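Local coordinates for dehydroquinate synthase (PDB 1UJN), which probably converts 3-deoxy-D-arabino-heptulosonate 7-phosphate to 3-dehydroquinate with release of phosphate, using NAD and a divalent metal, in the shikimate route to chorismate, at residues Y253-L265 and L329-L341. Numbering follows the deposited sequence.
Sequences YGLLYAALLGRAL and LLREAFAAWREEL
Leu260 drives its CD1 against the backbone of Trp337, 3.4 Å from CA, a knob in the hole made by Ala333, Ala336, Trp337 and Glu340. Beside it Tyr257 and Trp337 interlock as reciprocal knobs: CG of Tyr257, anti to the backbone N (chi1 -170°), carries the ring to Trp337 and Leu330, and its edge turns to the face of the indole five-membered ring, the planes at 89°. Towards Leu329, Leu261 CD2 packs on Leu329 CD2 (3.5 Å) and Ala333 CB; at the other end Leu256 CD2 meets Leu341 CD2 at 3.6 Å. Two buried side-chain donors take helix carbonyls that already serve a backbone N-H. Trp337 NE1 gives a bond of 3.0 Å to Tyr253 O from above the carbonyl plane, on the face opposite Tyr257 N, and Tyr257 OH donates to Leu330 O at 2.9 Å. A phenylalanine in place of Tyr257 would probably leave Leu330 O with its Phe334 N-H bond but remove one of these two links between the helices. At the polar edge a water joins Arg263 NH1 to Glu340 OE2, which also forms a salt bridge with Arg275. The axes of 253-264 and 329-341 approach to 9.2 Å at 127°, joining helices 247-264 and 327-342 in the C-terminal, helical region; helix 231-240 packs against Tyr257 and Trp337, helix 271-281 against Leu256 and Leu260, and Trp311 of strand 311-314 meets the Tyr257 ring.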
loop_
_atom_site.group_PDB
_atom_site.type_symbol
_atom_site.label_atom_id
_atom_site.label_comp_id
_atom_site.label_asym_id
_atom_site.label_seq_id
_atom_site.Cartn_x
_atom_site.Cartn_y
_atom_site.Cartn_z
ATOM N N TYR A 253 27.417 -6.458 16.527
ATOM C CA TYR A 253 27.515 -6.218 17.967
ATOM C C TYR A 253 26.399 -6.972 18.692
ATOM O O TYR A 253 26.614 -7.529 19.766
ATOM C CB TYR A 253 27.397 -4.717 18.272
ATOM C CG TYR A 253 28.673 -3.931 18.060
ATOM C CD1 TYR A 253 28.692 -2.794 17.246
ATOM C CD2 TYR A 253 29.851 -4.296 18.706
ATOM C CE1 TYR A 253 29.857 -2.041 17.091
ATOM C CE2 TYR A 253 31.018 -3.551 18.558
ATOM C CZ TYR A 253 31.012 -2.423 17.752
ATOM O OH TYR A 253 32.160 -1.673 17.635
ATOM N N GLY A 254 25.210 -6.985 18.091
ATOM C CA GLY A 254 24.075 -7.675 18.682
ATOM C C GLY A 254 24.279 -9.181 18.696
ATOM O O GLY A 254 23.796 -9.873 19.595
ATOM N N LEU A 255 25.001 -9.690 17.702
ATOM C CA LEU A 255 25.278 -11.123 17.620
ATOM C C LEU A 255 26.178 -11.568 18.764
ATOM O O LEU A 255 26.028 -12.674 19.293
ATOM C CB LEU A 255 25.934 -11.462 16.282
ATOM C CG LEU A 255 25.018 -11.292 15.068
ATOM C CD1 LEU A 255 25.777 -11.639 13.797
ATOM C CD2 LEU A 255 23.807 -12.191 15.220
ATOM N N LEU A 256 27.120 -10.709 19.143
ATOM C CA LEU A 256 28.012 -11.034 20.248
ATOM C C LEU A 256 27.181 -11.113 21.529
ATOM O O LEU A 256 27.361 -12.017 22.350
ATOM C CB LEU A 256 29.097 -9.968 20.399
ATOM C CG LEU A 256 30.053 -10.167 21.580
ATOM C CD1 LEU A 256 30.791 -11.485 21.419
ATOM C CD2 LEU A 256 31.035 -9.014 21.649
ATOM N N TYR A 257 26.255 -10.172 21.690
ATOM C CA TYR A 257 25.408 -10.149 22.876
ATOM C C TYR A 257 24.539 -11.399 22.920
ATOM O O TYR A 257 24.404 -12.035 23.967
ATOM C CB TYR A 257 24.519 -8.904 22.871
ATOM C CG TYR A 257 23.790 -8.674 24.177
ATOM C CD1 TYR A 257 24.485 -8.317 25.333
ATOM C CD2 TYR A 257 22.408 -8.813 24.256
ATOM C CE1 TYR A 257 23.812 -8.098 26.543
ATOM C CE2 TYR A 257 21.725 -8.599 25.459
ATOM C CZ TYR A 257 22.434 -8.242 26.595
ATOM O OH TYR A 257 21.764 -8.036 27.782
ATOM N N ALA A 258 23.955 -11.754 21.779
ATOM C CA ALA A 258 23.104 -12.938 21.684
ATOM C C ALA A 258 23.899 -14.180 22.066
ATOM O O ALA A 258 23.403 -15.053 22.789
ATOM C CB ALA A 258 22.563 -13.084 20.266
ATOM N N ALA A 259 25.136 -14.254 21.581
ATOM C CA ALA A 259 26.004 -15.379 21.888
ATOM C C ALA A 259 26.242 -15.472 23.396
ATOM O O ALA A 259 26.278 -16.569 23.956
ATOM C CB ALA A 259 27.331 -15.231 21.152
ATOM N N LEU A 260 26.401 -14.326 24.055
ATOM C CA LEU A 260 26.628 -14.322 25.499
ATOM C C LEU A 260 25.372 -14.756 26.256
ATOM O O LEU A 260 25.459 -15.422 27.292
ATOM C CB LEU A 260 27.097 -12.936 25.960
ATOM C CG LEU A 260 28.501 -12.604 25.438
ATOM C CD1 LEU A 260 28.804 -11.126 25.639
ATOM C CD2 LEU A 260 29.536 -13.484 26.157
ATOM N N LEU A 261 24.205 -14.387 25.743
ATOM C CA LEU A 261 22.951 -14.792 26.372
ATOM C C LEU A 261 22.828 -16.311 26.253
ATOM O O LEU A 261 22.418 -16.995 27.197
ATOM C CB LEU A 261 21.762 -14.133 25.673
ATOM C CG LEU A 261 21.667 -12.610 25.764
ATOM C CD1 LEU A 261 20.520 -12.116 24.906
ATOM C CD2 LEU A 261 21.477 -12.197 27.216
ATOM N N GLY A 262 23.187 -16.832 25.085
ATOM C CA GLY A 262 23.114 -18.264 24.862
ATOM C C GLY A 262 24.040 -19.023 25.793
ATOM O O GLY A 262 23.677 -20.070 26.329
ATOM N N ARG A 263 25.239 -18.491 25.993
ATOM C CA ARG A 263 26.214 -19.136 26.864
ATOM C C ARG A 263 25.694 -19.206 28.295
ATOM O O ARG A 263 25.800 -20.242 28.955
ATOM C CB ARG A 263 27.536 -18.371 26.836
ATOM C CG ARG A 263 28.684 -19.092 27.522
ATOM C CD ARG A 263 29.921 -18.209 27.595
ATOM N NE ARG A 263 29.718 -17.061 28.477
ATOM C CZ ARG A 263 30.614 -16.095 28.672
ATOM N NH1 ARG A 263 31.786 -16.131 28.045
ATOM N NH2 ARG A 263 30.338 -15.094 29.496
ATOM N N ALA A 264 25.126 -18.099 28.765
ATOM C CA ALA A 264 24.592 -18.022 30.118
ATOM C C ALA A 264 23.442 -18.999 30.346
ATOM O O ALA A 264 23.219 -19.450 31.473
ATOM C CB ALA A 264 24.128 -16.607 30.410
ATOM N N LEU A 265 22.712 -19.315 29.278
ATOM C CA LEU A 265 21.584 -20.237 29.366
ATOM C C LEU A 265 21.986 -21.681 29.095
ATOM O O LEU A 265 21.134 -22.533 28.839
ATOM C CB LEU A 265 20.477 -19.821 28.393
ATOM C CG LEU A 265 19.757 -18.505 28.703
ATOM C CD1 LEU A 265 18.655 -18.279 27.681
ATOM C CD2 LEU A 265 19.168 -18.548 30.113
ATOM N N LEU A 329 20.118 -11.455 34.222
ATOM C CA LEU A 329 20.860 -12.186 33.200
ATOM C C LEU A 329 21.317 -11.216 32.112
ATOM O O LEU A 329 22.456 -11.278 31.646
ATOM C CB LEU A 329 19.973 -13.278 32.597
ATOM C CG LEU A 329 20.608 -14.338 31.691
ATOM C CD1 LEU A 329 19.645 -15.504 31.538
ATOM C CD2 LEU A 329 20.952 -13.744 30.334
ATOM N N LEU A 330 20.421 -10.319 31.713
ATOM C CA LEU A 330 20.737 -9.330 30.690
ATOM C C LEU A 330 21.836 -8.399 31.195
ATOM O O LEU A 330 22.757 -8.042 30.459
ATOM C CB LEU A 330 19.491 -8.511 30.349
ATOM C CG LEU A 330 18.257 -9.291 29.883
ATOM C CD1 LEU A 330 17.073 -8.341 29.796
ATOM C CD2 LEU A 330 18.527 -9.952 28.535
ATOM N N ARG A 331 21.729 -8.011 32.460
ATOM C CA ARG A 331 22.699 -7.128 33.071
ATOM C C ARG A 331 24.068 -7.787 33.077
ATOM O O ARG A 331 25.079 -7.183 32.745
ATOM C CB ARG A 331 22.250 -6.843 34.505
ATOM C CG ARG A 331 22.953 -5.624 35.102
ATOM C CD ARG A 331 22.447 -5.303 36.513
ATOM N NE ARG A 331 21.205 -4.527 36.451
ATOM C CZ ARG A 331 21.317 -3.187 36.407
ATOM N NH1 ARG A 331 22.510 -2.619 36.418
ATOM N NH2 ARG A 331 20.215 -2.434 36.341
ATOM N N GLU A 332 24.087 -9.059 33.460
ATOM C CA GLU A 332 25.310 -9.852 33.513
ATOM C C GLU A 332 25.936 -9.969 32.123
ATOM O O GLU A 332 27.137 -9.781 31.953
ATOM C CB GLU A 332 24.985 -11.252 34.043
ATOM C CG GLU A 332 26.161 -12.212 34.103
ATOM C CD GLU A 332 26.946 -12.106 35.399
ATOM O OE1 GLU A 332 26.331 -12.243 36.481
ATOM O OE2 GLU A 332 28.177 -11.894 35.335
ATOM N N ALA A 333 25.108 -10.289 31.136
ATOM C CA ALA A 333 25.579 -10.446 29.763
ATOM C C ALA A 333 26.104 -9.134 29.194
ATOM O O ALA A 333 27.096 -9.122 28.468
ATOM C CB ALA A 333 24.456 -10.979 28.886
ATOM N N PHE A 334 25.439 -8.028 29.515
ATOM C CA PHE A 334 25.871 -6.731 29.011
ATOM C C PHE A 334 27.253 -6.400 29.564
ATOM O O PHE A 334 28.110 -5.883 28.848
ATOM C CB PHE A 334 24.879 -5.635 29.404
ATOM C CG PHE A 334 25.102 -4.332 28.684
ATOM C CD1 PHE A 334 24.919 -4.247 27.306
ATOM C CD2 PHE A 334 25.506 -3.197 29.377
ATOM C CE1 PHE A 334 25.136 -3.050 26.628
ATOM C CE2 PHE A 334 25.728 -1.989 28.708
ATOM C CZ PHE A 334 25.542 -1.917 27.329
ATOM N N ALA A 335 27.468 -6.706 30.842
ATOM C CA ALA A 335 28.755 -6.447 31.473
ATOM C C ALA A 335 29.842 -7.264 30.778
ATOM O O ALA A 335 30.929 -6.753 30.498
ATOM C CB ALA A 335 28.695 -6.801 32.959
ATOM N N ALA A 336 29.551 -8.532 30.498
ATOM C CA ALA A 336 30.522 -9.392 29.824
ATOM C C ALA A 336 30.717 -8.911 28.391
ATOM O O ALA A 336 31.824 -8.961 27.851
ATOM C CB ALA A 336 30.044 -10.828 29.826
ATOM N N TRP A 337 29.626 -8.453 27.781
ATOM C CA TRP A 337 29.651 -7.943 26.412
ATOM C C TRP A 337 30.614 -6.752 26.355
ATOM O O TRP A 337 31.464 -6.669 25.466
ATOM C CB TRP A 337 28.232 -7.524 26.015
ATOM C CG TRP A 337 28.078 -6.911 24.648
ATOM C CD1 TRP A 337 27.939 -7.568 23.453
ATOM C CD2 TRP A 337 27.964 -5.517 24.357
ATOM N NE1 TRP A 337 27.734 -6.659 22.434
ATOM C CE2 TRP A 337 27.745 -5.394 22.963
ATOM C CE3 TRP A 337 28.021 -4.355 25.139
ATOM C CZ2 TRP A 337 27.581 -4.154 22.338
ATOM C CZ3 TRP A 337 27.858 -3.121 24.517
ATOM C CH2 TRP A 337 27.640 -3.031 23.129
ATOM N N ARG A 338 30.486 -5.842 27.316
ATOM C CA ARG A 338 31.357 -4.670 27.377
ATOM C C ARG A 338 32.821 -5.090 27.484
ATOM O O ARG A 338 33.675 -4.574 26.766
ATOM C CB ARG A 338 30.999 -3.788 28.576
ATOM C CG ARG A 338 29.727 -2.973 28.418
ATOM C CD ARG A 338 29.526 -2.076 29.630
ATOM N NE ARG A 338 30.512 -1.000 29.659
ATOM C CZ ARG A 338 30.729 -0.205 30.700
ATOM N NH1 ARG A 338 30.030 -0.361 31.815
ATOM N NH2 ARG A 338 31.650 0.747 30.626
ATOM N N GLU A 339 33.111 -6.027 28.382
ATOM C CA GLU A 339 34.478 -6.502 28.560
ATOM C C GLU A 339 34.997 -7.153 27.286
ATOM O O GLU A 339 36.152 -6.954 26.906
ATOM C CB GLU A 339 34.553 -7.499 29.721
ATOM C CG GLU A 339 34.283 -6.887 31.092
ATOM C CD GLU A 339 35.254 -5.766 31.440
ATOM O OE1 GLU A 339 36.482 -5.988 31.360
ATOM O OE2 GLU A 339 34.787 -4.663 31.801
ATOM N N GLU A 340 34.146 -7.931 26.627
ATOM C CA GLU A 340 34.525 -8.595 25.384
ATOM C C GLU A 340 34.949 -7.567 24.338
ATOM O O GLU A 340 35.890 -7.796 23.580
ATOM C CB GLU A 340 33.352 -9.422 24.846
ATOM C CG GLU A 340 33.164 -10.764 25.534
ATOM C CD GLU A 340 33.951 -11.874 24.868
ATOM O OE1 GLU A 340 34.900 -11.566 24.118
ATOM O OE2 GLU A 340 33.624 -13.060 25.102
ATOM N N LEU A 341 34.249 -6.435 24.305
ATOM C CA LEU A 341 34.549 -5.372 23.351
ATOM C C LEU A 341 35.742 -4.528 23.781
ATOM O O LEU A 341 36.553 -4.123 22.948
ATOM C CB LEU A 341 33.332 -4.467 23.158
ATOM C CG LEU A 341 32.116 -5.107 22.492
ATOM C CD1 LEU A 341 31.049 -4.049 22.278
ATOM C CD2 LEU A 341 32.522 -5.734 21.167
HETATM O O HOH W 1 33.008 -13.088 27.897
#